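Long-range contacts in mandelate racemase/muconate lactonizing enzyme family protein (Azoarcus sp., PDB 2QDE), which belongs to the enolase superfamily, joining an N-terminal capping domain to a TIM-barrel-like domain that holds a metal ion, here barium, by acidic and amide side chains: residues A[56-61]-A[100-105]; A[224-229]-A[246-251]; A[265-270]-A[292-297]. One frame throughout, in Å; residues are numbered along the deposited sequence.

Contact 1 of 3, residues A[56-61]-A[100-105]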
# COMPACT_ATOMS: atom_id res chain seq x y z
N TRP A 56 -2.06 35.08 5.18
CA TRP A 56 -2.05 33.67 5.58
C TRP A 56 -2.86 32.74 4.68
O TRP A 56 -2.44 31.61 4.44
CB TRP A 56 -2.54 33.52 7.02
CG TRP A 56 -3.90 34.07 7.24
CD1 TRP A 56 -4.22 35.35 7.60
CD2 TRP A 56 -5.14 33.37 7.09
NE1 TRP A 56 -5.59 35.49 7.69
CE2 TRP A 56 -6.17 34.29 7.38
CE3 TRP A 56 -5.48 32.06 6.74
CZ2 TRP A 56 -7.53 33.93 7.33
CZ3 TRP A 56 -6.83 31.70 6.69
CH2 TRP A 56 -7.83 32.63 6.98
N TYR A 57 -4.01 33.19 4.19
CA TYR A 57 -4.84 32.32 3.34
C TYR A 57 -4.29 32.13 1.93
O TYR A 57 -4.24 31.01 1.42
CB TYR A 57 -6.27 32.86 3.23
CG TYR A 57 -7.18 31.92 2.47
CD1 TYR A 57 -7.68 30.76 3.06
CD2 TYR A 57 -7.49 32.16 1.13
CE1 TYR A 57 -8.47 29.86 2.34
CE2 TYR A 57 -8.27 31.26 0.40
CZ TYR A 57 -8.76 30.11 1.02
OH TYR A 57 -9.53 29.23 0.31
N ARG A 58 -3.88 33.23 1.30
CA ARG A 58 -3.37 33.19 -0.07
C ARG A 58 -1.88 33.57 -0.16
O ARG A 58 -1.14 33.02 -0.98
CB ARG A 58 -4.21 34.12 -0.95
CG ARG A 58 -3.88 34.09 -2.44
CD ARG A 58 -4.52 32.88 -3.13
NE ARG A 58 -3.90 31.62 -2.73
CZ ARG A 58 -2.67 31.25 -3.08
NH1 ARG A 58 -1.92 32.04 -3.84
NH2 ARG A 58 -2.18 30.09 -2.65
N GLY A 59 -1.45 34.52 0.66
CA GLY A 59 -0.06 34.94 0.62
C GLY A 59 0.22 36.02 -0.41
O GLY A 59 1.39 36.37 -0.66
N GLU A 60 -0.82 36.56 -1.03
CA GLU A 60 -0.64 37.60 -2.03
C GLU A 60 -1.09 38.97 -1.51
O GLU A 60 -1.95 39.07 -0.64
CB GLU A 60 -1.39 37.23 -3.32
CG GLU A 60 -0.79 36.00 -3.99
CD GLU A 60 -1.57 35.52 -5.21
OE1 GLU A 60 -1.60 36.25 -6.23
OE2 GLU A 60 -2.16 34.42 -5.13
N THR A 61 -0.47 40.02 -2.03
CA THR A 61 -0.78 41.38 -1.60
C THR A 61 -1.10 42.25 -2.80
O THR A 61 -0.95 41.82 -3.94
CB THR A 61 0.42 42.03 -0.88
OG1 THR A 61 1.53 42.12 -1.79
CG2 THR A 61 0.83 41.21 0.35
N ASN A 100 0.93 32.45 -7.11
CA ASN A 100 0.28 33.70 -7.54
C ASN A 100 -1.12 33.44 -8.09
O ASN A 100 -1.58 34.12 -9.01
CB ASN A 100 1.11 34.39 -8.62
CG ASN A 100 2.36 35.03 -8.07
OD1 ASN A 100 2.35 36.18 -7.64
ND2 ASN A 100 3.45 34.27 -8.05
N ASN A 101 -1.80 32.46 -7.51
CA ASN A 101 -3.14 32.07 -7.94
C ASN A 101 -4.15 33.22 -8.00
O ASN A 101 -4.94 33.29 -8.94
CB ASN A 101 -3.68 30.97 -7.03
CG ASN A 101 -2.83 29.71 -7.08
OD1 ASN A 101 -1.60 29.78 -6.99
ND2 ASN A 101 -3.47 28.56 -7.22
N GLN A 102 -4.13 34.11 -7.01
CA GLN A 102 -5.09 35.22 -7.00
C GLN A 102 -4.85 36.21 -8.14
O GLN A 102 -5.80 36.74 -8.72
CB GLN A 102 -5.05 35.94 -5.65
CG GLN A 102 -6.02 37.12 -5.54
CD GLN A 102 -6.17 37.59 -4.10
OE1 GLN A 102 -5.26 37.45 -3.30
NE2 GLN A 102 -7.33 38.17 -3.79
N ALA A 103 -3.58 36.45 -8.45
CA ALA A 103 -3.21 37.35 -9.54
C ALA A 103 -3.66 36.73 -10.86
O ALA A 103 -4.23 37.41 -11.72
CB ALA A 103 -1.70 37.57 -9.55
N LYS A 104 -3.40 35.43 -11.01
CA LYS A 104 -3.80 34.71 -12.22
C LYS A 104 -5.32 34.72 -12.35
O LYS A 104 -5.87 34.92 -13.43
CB LYS A 104 -3.30 33.26 -12.18
CG LYS A 104 -1.79 33.09 -12.25
CD LYS A 104 -1.41 31.63 -11.99
CE LYS A 104 0.08 31.40 -12.17
NZ LYS A 104 0.50 30.05 -11.71
N ALA A 105 -6.00 34.49 -11.23
CA ALA A 105 -7.46 34.46 -11.21
C ALA A 105 -8.03 35.79 -11.69
O ALA A 105 -8.97 35.83 -12.47
CB ALA A 105 -7.97 34.15 -9.81
O HOH W 1 -4.10 37.36 -0.78
O HOH W 2 0.36 38.09 -6.57

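Contact 2 of 3, residues A[224-229]-A[246-251]. With BA (barium ion), chain I.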
# COMPACT_ATOMS: atom_id res chain seq x y z
N LEU A 224 -6.68 21.14 10.54
CA LEU A 224 -5.21 21.08 10.53
C LEU A 224 -4.59 21.87 9.38
O LEU A 224 -5.28 22.28 8.44
CB LEU A 224 -4.78 19.61 10.44
CG LEU A 224 -5.38 18.69 11.52
CD1 LEU A 224 -5.14 17.23 11.16
CD2 LEU A 224 -4.76 19.03 12.88
N PRO A 225 -3.27 22.11 9.43
CA PRO A 225 -2.58 22.87 8.38
C PRO A 225 -2.86 22.31 6.98
O PRO A 225 -3.14 21.12 6.81
CB PRO A 225 -1.11 22.74 8.77
CG PRO A 225 -1.17 22.65 10.26
CD PRO A 225 -2.32 21.70 10.48
N ALA A 226 -2.78 23.19 5.98
CA ALA A 226 -3.03 22.82 4.59
C ALA A 226 -2.23 21.60 4.11
O ALA A 226 -2.74 20.76 3.38
CB ALA A 226 -2.74 24.01 3.68
N TRP A 227 -0.97 21.52 4.53
CA TRP A 227 -0.10 20.43 4.11
C TRP A 227 -0.26 19.12 4.90
O TRP A 227 0.22 18.07 4.46
CB TRP A 227 1.36 20.88 4.21
CG TRP A 227 1.69 21.45 5.55
CD1 TRP A 227 1.64 22.76 5.92
CD2 TRP A 227 2.05 20.71 6.73
NE1 TRP A 227 1.94 22.89 7.26
CE2 TRP A 227 2.19 21.64 7.78
CE3 TRP A 227 2.26 19.35 6.99
CZ2 TRP A 227 2.53 21.26 9.08
CZ3 TRP A 227 2.60 18.97 8.30
CH2 TRP A 227 2.73 19.92 9.32
N ASP A 228 -0.91 19.17 6.05
CA ASP A 228 -1.05 17.98 6.88
C ASP A 228 -2.15 17.01 6.44
O ASP A 228 -3.10 16.77 7.18
CB ASP A 228 -1.28 18.40 8.34
CG ASP A 228 -1.10 17.26 9.32
OD1 ASP A 228 -0.52 16.22 8.94
OD2 ASP A 228 -1.53 17.41 10.48
N LEU A 229 -2.00 16.43 5.25
CA LEU A 229 -2.99 15.49 4.73
C LEU A 229 -3.01 14.19 5.52
O LEU A 229 -4.08 13.60 5.72
CB LEU A 229 -2.76 15.21 3.24
CG LEU A 229 -2.91 16.42 2.31
CD1 LEU A 229 -2.80 15.98 0.85
CD2 LEU A 229 -4.26 17.08 2.56
N ASP A 246 -10.26 22.96 2.85
CA ASP A 246 -10.31 24.22 2.13
C ASP A 246 -8.89 24.52 1.70
O ASP A 246 -8.50 24.24 0.56
CB ASP A 246 -10.84 25.35 3.02
CG ASP A 246 -10.80 26.71 2.33
OD1 ASP A 246 -10.40 26.80 1.14
OD2 ASP A 246 -11.17 27.71 2.98
N GLU A 247 -8.10 25.06 2.63
CA GLU A 247 -6.72 25.38 2.36
C GLU A 247 -5.95 24.21 1.74
O GLU A 247 -5.11 24.41 0.88
CB GLU A 247 -6.01 25.85 3.64
CG GLU A 247 -6.39 27.27 4.06
CD GLU A 247 -7.63 27.34 4.94
OE1 GLU A 247 -8.51 26.46 4.83
OE2 GLU A 247 -7.72 28.29 5.75
N SER A 248 -6.25 22.99 2.19
CA SER A 248 -5.57 21.80 1.65
C SER A 248 -5.92 21.53 0.19
O SER A 248 -5.12 20.97 -0.54
CB SER A 248 -5.92 20.56 2.48
OG SER A 248 -5.39 20.66 3.79
N ALA A 249 -7.12 21.94 -0.22
CA ALA A 249 -7.60 21.74 -1.59
C ALA A 249 -7.38 22.95 -2.48
O ALA A 249 -8.32 23.71 -2.75
CB ALA A 249 -9.08 21.37 -1.57
N GLN A 250 -6.15 23.13 -2.95
CA GLN A 250 -5.84 24.26 -3.80
C GLN A 250 -5.52 23.88 -5.25
O GLN A 250 -6.14 24.38 -6.19
CB GLN A 250 -4.67 25.04 -3.20
CG GLN A 250 -4.22 26.22 -4.03
CD GLN A 250 -3.01 26.90 -3.43
OE1 GLN A 250 -3.06 27.39 -2.29
NE2 GLN A 250 -1.92 26.94 -4.18
N GLU A 251 -4.55 23.00 -5.43
CA GLU A 251 -4.14 22.57 -6.76
C GLU A 251 -4.75 21.22 -7.14
O GLU A 251 -5.19 20.46 -6.28
CB GLU A 251 -2.61 22.45 -6.83
CG GLU A 251 -1.83 23.70 -6.40
CD GLU A 251 -2.13 24.92 -7.27
OE1 GLU A 251 -2.56 24.75 -8.43
OE2 GLU A 251 -1.91 26.05 -6.79
BA BA I . -11.24 28.40 5.55
O HOH W 3 -2.68 20.02 0.53

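Contact 3 of 3, residues A[265-270]-A[292-297]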
# COMPACT_ATOMS: atom_id res chain seq x y z
N ASP A 265 -14.02 14.68 3.74
CA ASP A 265 -15.40 14.24 3.54
C ASP A 265 -16.15 15.25 2.68
O ASP A 265 -17.30 15.04 2.29
CB ASP A 265 -16.10 14.10 4.89
CG ASP A 265 -15.49 13.02 5.75
OD1 ASP A 265 -15.52 11.84 5.32
OD2 ASP A 265 -14.98 13.33 6.86
N GLY A 266 -15.48 16.36 2.38
CA GLY A 266 -16.08 17.42 1.58
C GLY A 266 -15.02 18.46 1.26
O GLY A 266 -13.93 18.43 1.84
N LEU A 267 -15.33 19.40 0.37
CA LEU A 267 -14.35 20.41 -0.04
C LEU A 267 -14.92 21.82 -0.15
O LEU A 267 -16.11 22.00 -0.38
CB LEU A 267 -13.78 20.02 -1.40
CG LEU A 267 -13.30 18.58 -1.64
CD1 LEU A 267 -13.25 18.31 -3.15
CD2 LEU A 267 -11.94 18.37 -1.00
N MET A 268 -14.06 22.82 0.02
CA MET A 268 -14.46 24.22 -0.14
C MET A 268 -13.58 24.77 -1.25
O MET A 268 -12.41 24.40 -1.37
CB MET A 268 -14.22 25.07 1.11
CG MET A 268 -13.91 24.35 2.40
SD MET A 268 -15.23 23.30 3.00
CE MET A 268 -16.63 24.34 2.73
N ILE A 269 -14.13 25.66 -2.07
CA ILE A 269 -13.34 26.25 -3.13
C ILE A 269 -13.51 27.77 -3.14
O ILE A 269 -14.48 28.29 -2.60
CB ILE A 269 -13.77 25.70 -4.51
CG1 ILE A 269 -12.82 26.18 -5.61
CG2 ILE A 269 -15.19 26.16 -4.83
CD1 ILE A 269 -13.18 25.69 -6.99
N LYS A 270 -12.54 28.46 -3.72
CA LYS A 270 -12.60 29.91 -3.90
C LYS A 270 -11.99 30.10 -5.28
O LYS A 270 -10.95 29.50 -5.58
CB LYS A 270 -11.78 30.69 -2.86
CG LYS A 270 -12.43 30.76 -1.48
CD LYS A 270 -11.77 31.82 -0.62
CE LYS A 270 -12.36 31.87 0.79
NZ LYS A 270 -12.14 30.61 1.53
N LEU A 292 -17.49 14.29 -4.14
CA LEU A 292 -17.51 15.08 -2.91
C LEU A 292 -18.25 16.41 -3.09
O LEU A 292 -18.24 17.00 -4.17
CB LEU A 292 -16.08 15.39 -2.45
CG LEU A 292 -15.21 14.24 -1.94
CD1 LEU A 292 -13.84 14.78 -1.53
CD2 LEU A 292 -15.90 13.58 -0.76
N PRO A 293 -18.88 16.91 -2.02
CA PRO A 293 -19.60 18.18 -2.09
C PRO A 293 -18.60 19.34 -2.13
O PRO A 293 -17.48 19.22 -1.64
CB PRO A 293 -20.43 18.18 -0.80
CG PRO A 293 -19.53 17.44 0.16
CD PRO A 293 -19.04 16.28 -0.69
N VAL A 294 -19.01 20.46 -2.73
CA VAL A 294 -18.14 21.63 -2.83
C VAL A 294 -18.90 22.91 -2.49
O VAL A 294 -19.94 23.20 -3.07
CB VAL A 294 -17.56 21.78 -4.27
CG1 VAL A 294 -16.65 23.02 -4.34
CG2 VAL A 294 -16.78 20.53 -4.66
N ILE A 295 -18.37 23.66 -1.53
CA ILE A 295 -18.97 24.92 -1.11
C ILE A 295 -18.01 26.05 -1.48
O ILE A 295 -16.89 26.11 -0.96
CB ILE A 295 -19.20 24.93 0.42
CG1 ILE A 295 -20.13 23.79 0.82
CG2 ILE A 295 -19.78 26.27 0.85
CD1 ILE A 295 -20.34 23.69 2.31
N CYS A 296 -18.43 26.94 -2.37
CA CYS A 296 -17.58 28.04 -2.79
C CYS A 296 -17.68 29.26 -1.89
O CYS A 296 -18.77 29.76 -1.61
CB CYS A 296 -17.90 28.45 -4.23
SG CYS A 296 -16.82 29.78 -4.88
N GLY A 297 -16.52 29.74 -1.45
CA GLY A 297 -16.48 30.91 -0.60
C GLY A 297 -16.12 32.13 -1.44
O GLY A 297 -16.48 32.21 -2.61

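Contact 1 of 3, residues A[56-61]-A[100-105]
This is a buried polar contact in which Glu60, from the loop that follows strand 45-49, accepts two backbone N-H groups in the first turn of helix 101-119 within the N-terminal domain of an enolase-superfamily protein. Asn100 holds the N-cap position, but its own side chain makes no capping bond; the carboxylate of Glu60 meets the helix start instead, from a distant part of the chain. Glu60 OE2 accepts the backbone N-H of Gln102 at 2.7 Å with an N-H...O angle of 161°. Glu60 OE1 takes the N-H of Ala103, with 3.0 Å between Glu60 OE1 and Ala103 N. Both donors arrive on the syn sides of the carboxylate, each somewhat out of its plane, so two amides of the helix start are gripped by one group. A glutamate suits the place because its chain, extended beyond CG, spans the gap, and its negative charge lies at the positive end of the helix dipole, which would probably favour the ionised form. Arg58 adds to this: its NH1 forms a salt bridge of 2.7 Å to Glu60 OE2 from the anti side, and the oxygen lies in the guanidinium plane. Bends at chi2 and chi3 fold the arginine back toward the carboxylate, while CB of Asn101 rests over one face of the guanidinium. The side chain of Gln102 slides past that of Arg58 in the opposite direction, its amide plane turned 71° from the guanidinium, and its NE2 is held by Ala50 O and Asp52 O. Asn100 ND2 bonds to Arg98 O and to Gly59 O of the second subunit, which brings the contact to a subunit interface. Among the waters, water 2 lies 2.7 Å from Glu60 OE1 and 3.0 Å from Asn100 OD1.

Contact 2 of 3, residues A[224-229]-A[246-251]
Ala226 and Ser248 bring two type I turns together, and the flat indole of Trp227 lies on the far side of the first: one ring face carries Pro225 CB, 3.3 Å above the plane, and Asp228 CB, both toward the rim, and the ring stacks with His253 of the second subunit. Across the contact, Ala226 CB meets Glu247 CB at 3.8 Å, and the small methyl of alanine suits turns that come this close, with the CA atoms of Ala226 and Ser248 4.0 Å apart. Ser248 OG sits 2.7 Å from Ala226 O, but its single proton may go instead to Gln222 OE1. The hydroxyl is placed there by chi1 of -67°, beside its own backbone N. Water 3 donates to both Ala226 O and Ser248 O, tying the turns a second time, and Leu229 CD2 closes over Ser248 CB at 3.9 Å. At the start of the turn that holds Ser248, Asp246 OD2 binds the barium ion at 2.7 Å, with Asp195, Asn197 and Glu221 completing the protein ligands. The two turns follow neighbouring barrel strands, 220-221 and 243-245, and lead into helices 229-236 and 252-261, the second of which also packs against Leu229.

Contact 3 of 3, residues A[265-270]-A[292-297]
Ile269 CG2 and Val294 CG1 press together at 3.5 Å, tighter than usual for two carbons, at the apolar centre of a parallel strand pair in the barrel. The same methyl also touches Cys296 CB, because chi1 of -172° turns CG1 away along the chain and leaves CG2 directed at the neighbouring strand. Farther along this face Leu267 meets Leu292 at about a right angle, CG to CD1. Beta-branched side chains and leucines suit it, since the face packs on Trp283 of helix 277-290. On the other face Met268 lies beside Ile295, pointing the same way, and its chain bends twice to set CE 3.5 Å from Ile295 CB. Outward from the side chains, four backbone bonds join the strands in parallel register, Leu267 pairing with Val294, Met268 with Ile295 and Ile269 with Cys296. Gly297 N gives the 2.8 Å bond to Ile269 O, nearly in line with the carbonyl, whereas Ile269 N reaches Ile295 O from 44° above the carbonyl plane. Glycine fits at Gly266, where Pro293 CG comes to 3.7 Å of CA. At the polar edge Asp265 forms a salt bridge with Arg236, and the lysine chain of Lys270 passes Gly297. The strands are joined through helices 271-274 and 277-290 in a beta-alpha-beta crossover, and strand 266-269 is flanked on its other side by strand 243-245.

In the fold
Contacts 2 and 3 border the metal site, and contact 1 reaches it through Tyr57, with the Arg58 side chain about 11 Å from the barium ion. Tyr57 OH lies 2.7 Å from Asp246 OD1 of contact 2 in a probable hydrogen bond and, in a weak bond, 3.2 Å from Lys270 NZ of contact 3. Lys270 NZ in turn forms a salt bridge of 3.4 Å with Asp246 OD2, the oxygen that binds barium. A second tie between contacts 1 and 2 runs from Asn101 ND2 to Glu251 OE2 at 3.0 Å, a probable hydrogen bond. Centres of contacts 2 and 3 are about 12 Å apart, and those of contacts 1 and 3 about 18 Å. Both contacts 1 and 2 also touch the second subunit.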